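Putative exotoxin (superantigen) (Streptococcus pyogenes, PDB 1TY0) probably acts as a secreted superantigen toxin, engaging T-cell receptors through a surface that can also serve for dimerization, and binds zinc. Local coordinates at residues D3-N6 and I7-K11; I131-F134 and D135-R139. All blocks are in the same frame, centred on the assembly; numbering follows the deposited sequence.

Contact 1 (D3-N6 and I7-K11)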
loop_
_atom_site.group_PDB
_atom_site.type_symbol
_atom_site.label_atom_id
_atom_site.label_comp_id
_atom_site.label_asym_id
_atom_site.label_seq_id
_atom_site.Cartn_x
_atom_site.Cartn_y
_atom_site.Cartn_z
ATOM N N ASP A 3 18.420 14.099 -23.184
ATOM C CA ASP A 3 18.556 15.172 -22.201
ATOM C C ASP A 3 17.389 15.116 -21.221
ATOM O O ASP A 3 17.355 15.857 -20.237
ATOM C CB ASP A 3 18.570 16.554 -22.868
ATOM C CG ASP A 3 19.916 16.902 -23.474
ATOM O OD1 ASP A 3 20.942 16.378 -22.993
ATOM O OD2 ASP A 3 19.946 17.719 -24.415
ATOM N N SER A 4 16.431 14.238 -21.493
ATOM C CA SER A 4 15.265 14.103 -20.627
ATOM C C SER A 4 15.227 12.753 -19.920
ATOM O O SER A 4 14.232 12.403 -19.283
ATOM C CB SER A 4 13.983 14.300 -21.440
ATOM O OG SER A 4 13.905 13.372 -22.508
ATOM N N GLU A 5 16.319 12.003 -20.017
ATOM C CA GLU A 5 16.391 10.689 -19.390
ATOM C C GLU A 5 16.299 10.770 -17.869
ATOM O O GLU A 5 15.694 9.906 -17.229
ATOM C CB GLU A 5 17.692 9.985 -19.772
ATOM C CG GLU A 5 17.777 8.554 -19.260
ATOM C CD GLU A 5 19.146 7.939 -19.465
ATOM O OE1 GLU A 5 19.651 7.979 -20.607
ATOM O OE2 GLU A 5 19.715 7.412 -18.483
ATOM N N ASN A 6 16.903 11.801 -17.290
ATOM C CA ASN A 6 16.872 11.949 -15.843
ATOM C C ASN A 6 15.477 12.233 -15.303
ATOM O O ASN A 6 15.045 11.596 -14.341
ATOM C CB ASN A 6 17.823 13.052 -15.383
ATOM C CG ASN A 6 17.843 13.195 -13.877
ATOM O OD1 ASN A 6 18.168 12.248 -13.158
ATOM N ND2 ASN A 6 17.483 14.376 -13.386
ATOM N N ILE A 7 14.762 13.181 -15.907
ATOM C CA ILE A 7 13.424 13.485 -15.414
ATOM C C ILE A 7 12.524 12.257 -15.519
ATOM O O ILE A 7 11.620 12.075 -14.707
ATOM C CB ILE A 7 12.771 14.673 -16.169
ATOM C CG1 ILE A 7 11.416 14.997 -15.533
ATOM C CG2 ILE A 7 12.596 14.340 -17.639
ATOM C CD1 ILE A 7 11.506 15.375 -14.067
ATOM N N LYS A 8 12.774 11.406 -16.507
ATOM C CA LYS A 8 11.974 10.196 -16.659
ATOM C C LYS A 8 12.209 9.255 -15.476
ATOM O O LYS A 8 11.263 8.688 -14.927
ATOM C CB LYS A 8 12.317 9.479 -17.968
ATOM C CG LYS A 8 11.860 10.221 -19.214
ATOM C CD LYS A 8 12.139 9.408 -20.471
ATOM C CE LYS A 8 11.575 10.090 -21.709
ATOM N NZ LYS A 8 12.156 11.444 -21.902
ATOM N N ASP A 9 13.472 9.093 -15.092
ATOM C CA ASP A 9 13.822 8.228 -13.971
ATOM C C ASP A 9 13.267 8.793 -12.667
ATOM O O ASP A 9 12.863 8.044 -11.781
ATOM C CB ASP A 9 15.342 8.075 -13.862
ATOM C CG ASP A 9 15.953 7.453 -15.098
ATOM O OD1 ASP A 9 15.385 6.465 -15.607
ATOM O OD2 ASP A 9 17.007 7.944 -15.555
ATOM N N VAL A 10 13.258 10.118 -12.558
ATOM C CA VAL A 10 12.734 10.788 -11.373
ATOM C C VAL A 10 11.239 10.495 -11.275
ATOM O O VAL A 10 10.722 10.171 -10.203
ATOM C CB VAL A 10 12.955 12.319 -11.466
ATOM C CG1 VAL A 10 12.182 13.038 -10.370
ATOM C CG2 VAL A 10 14.448 12.629 -11.356
ATOM N N LYS A 11 10.550 10.596 -12.405
ATOM C CA LYS A 11 9.119 10.338 -12.435
ATOM C C LYS A 11 8.840 8.879 -12.085
ATOM O O LYS A 11 7.866 8.570 -11.402
ATOM C CB LYS A 11 8.555 10.696 -13.816
ATOM C CG LYS A 11 8.677 12.185 -14.119
ATOM C CD LYS A 11 8.436 12.523 -15.585
ATOM C CE LYS A 11 6.960 12.607 -15.916
ATOM N NZ LYS A 11 6.763 13.175 -17.283
HETATM O O HOH W 1 15.933 15.225 -17.662
#

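Contact 2 (I131-F134 and D135-R139)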
loop_
_atom_site.group_PDB
_atom_site.type_symbol
_atom_site.label_atom_id
_atom_site.label_comp_id
_atom_site.label_asym_id
_atom_site.label_seq_id
_atom_site.Cartn_x
_atom_site.Cartn_y
_atom_site.Cartn_z
ATOM N N ILE A 131 -0.956 17.881 5.625
ATOM C CA ILE A 131 -0.682 18.175 4.235
ATOM C C ILE A 131 -0.310 16.843 3.588
ATOM O O ILE A 131 -0.534 16.645 2.403
ATOM C CB ILE A 131 0.470 19.196 4.100
ATOM C CG1 ILE A 131 -0.003 20.542 4.663
ATOM C CG2 ILE A 131 0.894 19.337 2.631
ATOM C CD1 ILE A 131 1.034 21.644 4.629
ATOM N N GLN A 132 0.238 15.923 4.378
ATOM C CA GLN A 132 0.596 14.611 3.850
ATOM C C GLN A 132 -0.634 13.937 3.241
ATOM O O GLN A 132 -0.563 13.374 2.154
ATOM C CB GLN A 132 1.180 13.713 4.954
ATOM C CG GLN A 132 1.482 12.289 4.473
ATOM C CD GLN A 132 2.241 11.426 5.496
ATOM O OE1 GLN A 132 2.649 10.303 5.186
ATOM N NE2 GLN A 132 2.437 11.948 6.706
ATOM N N GLU A 133 -1.764 13.998 3.938
ATOM C CA GLU A 133 -2.978 13.372 3.419
ATOM C C GLU A 133 -3.441 14.071 2.147
ATOM O O GLU A 133 -3.797 13.424 1.157
ATOM C CB GLU A 133 -4.103 13.414 4.456
ATOM C CG GLU A 133 -5.387 12.766 3.950
ATOM C CD GLU A 133 -6.479 12.687 4.998
ATOM O OE1 GLU A 133 -6.176 12.813 6.207
ATOM O OE2 GLU A 133 -7.648 12.484 4.607
ATOM N N PHE A 134 -3.440 15.396 2.175
ATOM C CA PHE A 134 -3.865 16.162 1.008
ATOM C C PHE A 134 -2.927 15.895 -0.172
ATOM O O PHE A 134 -3.376 15.662 -1.295
ATOM C CB PHE A 134 -3.873 17.654 1.341
ATOM C CG PHE A 134 -4.642 18.487 0.360
ATOM C CD1 PHE A 134 -4.101 18.796 -0.882
ATOM C CD2 PHE A 134 -5.918 18.946 0.670
ATOM C CE1 PHE A 134 -4.819 19.551 -1.805
ATOM C CE2 PHE A 134 -6.642 19.702 -0.246
ATOM C CZ PHE A 134 -6.089 20.003 -1.487
ATOM N N ASP A 135 -1.623 15.916 0.098
ATOM C CA ASP A 135 -0.611 15.698 -0.930
ATOM C C ASP A 135 -0.754 14.317 -1.567
ATOM O O ASP A 135 -0.768 14.181 -2.790
ATOM C CB ASP A 135 0.784 15.879 -0.309
ATOM C CG ASP A 135 1.897 15.895 -1.343
ATOM O OD1 ASP A 135 1.633 16.244 -2.511
ATOM O OD2 ASP A 135 3.051 15.582 -0.974
ATOM N N PHE A 136 -0.867 13.289 -0.737
ATOM C CA PHE A 136 -1.024 11.933 -1.249
ATOM C C PHE A 136 -2.246 11.810 -2.156
ATOM O O PHE A 136 -2.156 11.284 -3.265
ATOM C CB PHE A 136 -1.166 10.939 -0.096
ATOM C CG PHE A 136 -1.640 9.583 -0.530
ATOM C CD1 PHE A 136 -0.786 8.709 -1.199
ATOM C CD2 PHE A 136 -2.960 9.196 -0.304
ATOM C CE1 PHE A 136 -1.244 7.462 -1.641
ATOM C CE2 PHE A 136 -3.423 7.960 -0.742
ATOM C CZ PHE A 136 -2.565 7.092 -1.411
ATOM N N LYS A 137 -3.386 12.299 -1.682
ATOM C CA LYS A 137 -4.614 12.196 -2.460
ATOM C C LYS A 137 -4.571 12.973 -3.763
ATOM O O LYS A 137 -5.002 12.467 -4.795
ATOM C CB LYS A 137 -5.811 12.625 -1.612
ATOM C CG LYS A 137 -6.071 11.662 -0.460
ATOM C CD LYS A 137 -7.314 12.014 0.353
ATOM C CE LYS A 137 -7.606 10.885 1.339
ATOM N NZ LYS A 137 -8.721 11.195 2.277
ATOM N N ILE A 138 -4.038 14.190 -3.726
ATOM C CA ILE A 138 -3.953 14.988 -4.942
ATOM C C ILE A 138 -2.963 14.373 -5.931
ATOM O O ILE A 138 -3.215 14.361 -7.133
ATOM C CB ILE A 138 -3.553 16.450 -4.643
ATOM C CG1 ILE A 138 -3.569 17.266 -5.940
ATOM C CG2 ILE A 138 -2.184 16.499 -4.005
ATOM C CD1 ILE A 138 -3.438 18.755 -5.717
ATOM N N ARG A 139 -1.841 13.851 -5.445
ATOM C CA ARG A 139 -0.892 13.232 -6.372
ATOM C C ARG A 139 -1.535 12.021 -7.032
ATOM O O ARG A 139 -1.390 11.809 -8.238
ATOM C CB ARG A 139 0.397 12.813 -5.659
ATOM C CG ARG A 139 1.247 13.994 -5.235
ATOM C CD ARG A 139 2.639 13.572 -4.803
ATOM N NE ARG A 139 3.262 14.622 -4.006
ATOM C CZ ARG A 139 4.552 14.936 -4.038
ATOM N NH1 ARG A 139 5.386 14.289 -4.843
ATOM N NH2 ARG A 139 5.008 15.892 -3.244
#

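Contact 1 (D3-N6 and I7-K11)
Lys8 folds back along the first turn of its helix until its ammonium group lies beside Ser4, with NZ 2.7 Å from OG of Ser4. Its CG stands next to the backbone N, the next two torsions are extended, and a bend at the last one (chi4 59°) swings NZ back toward the serine. On the way CG passes 3.2 Å from the carbonyl O of Ser4. That same oxygen takes the backbone N-H of Lys8 at 3.3 Å and a weak bond from NZ. It also has CG2 of Ile7 close against it, the methyl lying between the backbone N and carbonyl carbon of Ile7. This is the amino-terminal turn of helix 5-18, with Ser4 in the N-cap position, although its hydroxyl makes no capping bond. The backbone N-H of Ile7 is bonded to a water, which accepts from Ile7 N at 2.9 Å and donates to the carbonyl O of Asp3, stitching the preceding loop to the helix. On another flank two acids sit one turn apart: OE2 of Glu5 and OD2 of Asp9 are 4.0 Å from each other, their carboxylate planes 80° apart, a spacing that probably costs some repulsion, which the nearby helix start may offset. Further round, the amide of Asn6 reaches along the helix, ND2 coming 4.0 Å from CG2 of Val10. Ile7 leans on Ile156, and Lys11 NZ bonds the carbonyl oxygens of Asp150 and Tyr155.

Contact 2 (I131-F134 and D135-R139)
Glu133 and Lys137 run side by side, pointing the same way, and join in a salt bridge of 2.9 Å between OE2 of Glu133 and NZ of Lys137. It spans one turn at the start of helix 131-146, the helix that packs against the mixed sheet of the beta-grasp domain. Both chains are extended; Lys137 starts beside its own backbone N (chi1 -67°), which lays its methylenes along the turn, CG 3.3 Å from the carbonyl O of Glu133. The ammonium meets OE2 on the anti side, 20° out of the carboxylate plane. Lys123 O also accepts from NZ, and Lys126 pairs with the other carboxylate oxygen, OE1, so NZ has two acceptors and each carboxylate oxygen of Glu133 has a lysine.

On the sheet-facing side Phe134 and Ile138 form the apolar pair of the next turn, CE1 of the ring 4.2 Å from CD1 of the isoleucine. CG2 of Ile138 also sits 3.1 Å from the carbonyl O of Phe134. Strand 157-164 lies beneath them, Ile162 against Phe134 and Leu160 against Ile138.

On the other faces, residues outside the helix hold the side chains in place: Tyr88 O and Leu75 N bond NE2 and OE1 of Gln132, tying the helix to the OB-fold domain, Tyr18 of helix 5-18 packs on Phe136, Tyr190 OH bonds OD2 of Asp135, and Asp176 pairs with Arg139. Arg139 also forms a salt bridge with Asp135 one turn back. NE of Arg139 reaches OD1 of Asp135 at 2.7 Å, the oxygen lying at the guanidinium edge, in its plane, while NE comes from above the carboxylate plane.

Contact 1 and contact 2 belong to different helices, 5-18 and 131-146. Their centres lie 23 Å apart and their nearest atoms about 9 Å. The link runs through the later part of helix 5-18, whose Leu14 and Tyr18 meet Arg139 of contact 2. Contact 1 is a surface turn, 23 Å from the chain centre; contact 2 is buried, its centre only 4 Å away. Of the zinc ligands His169, His203 and Asp205, known from a structure of this protein but with no zinc on this chain here, the last two lie near contact 2: the side chains of Phe134 and His203, and those of Ile138 and Asp205, are each about 8 Å apart. Contact 1 is remote from that site.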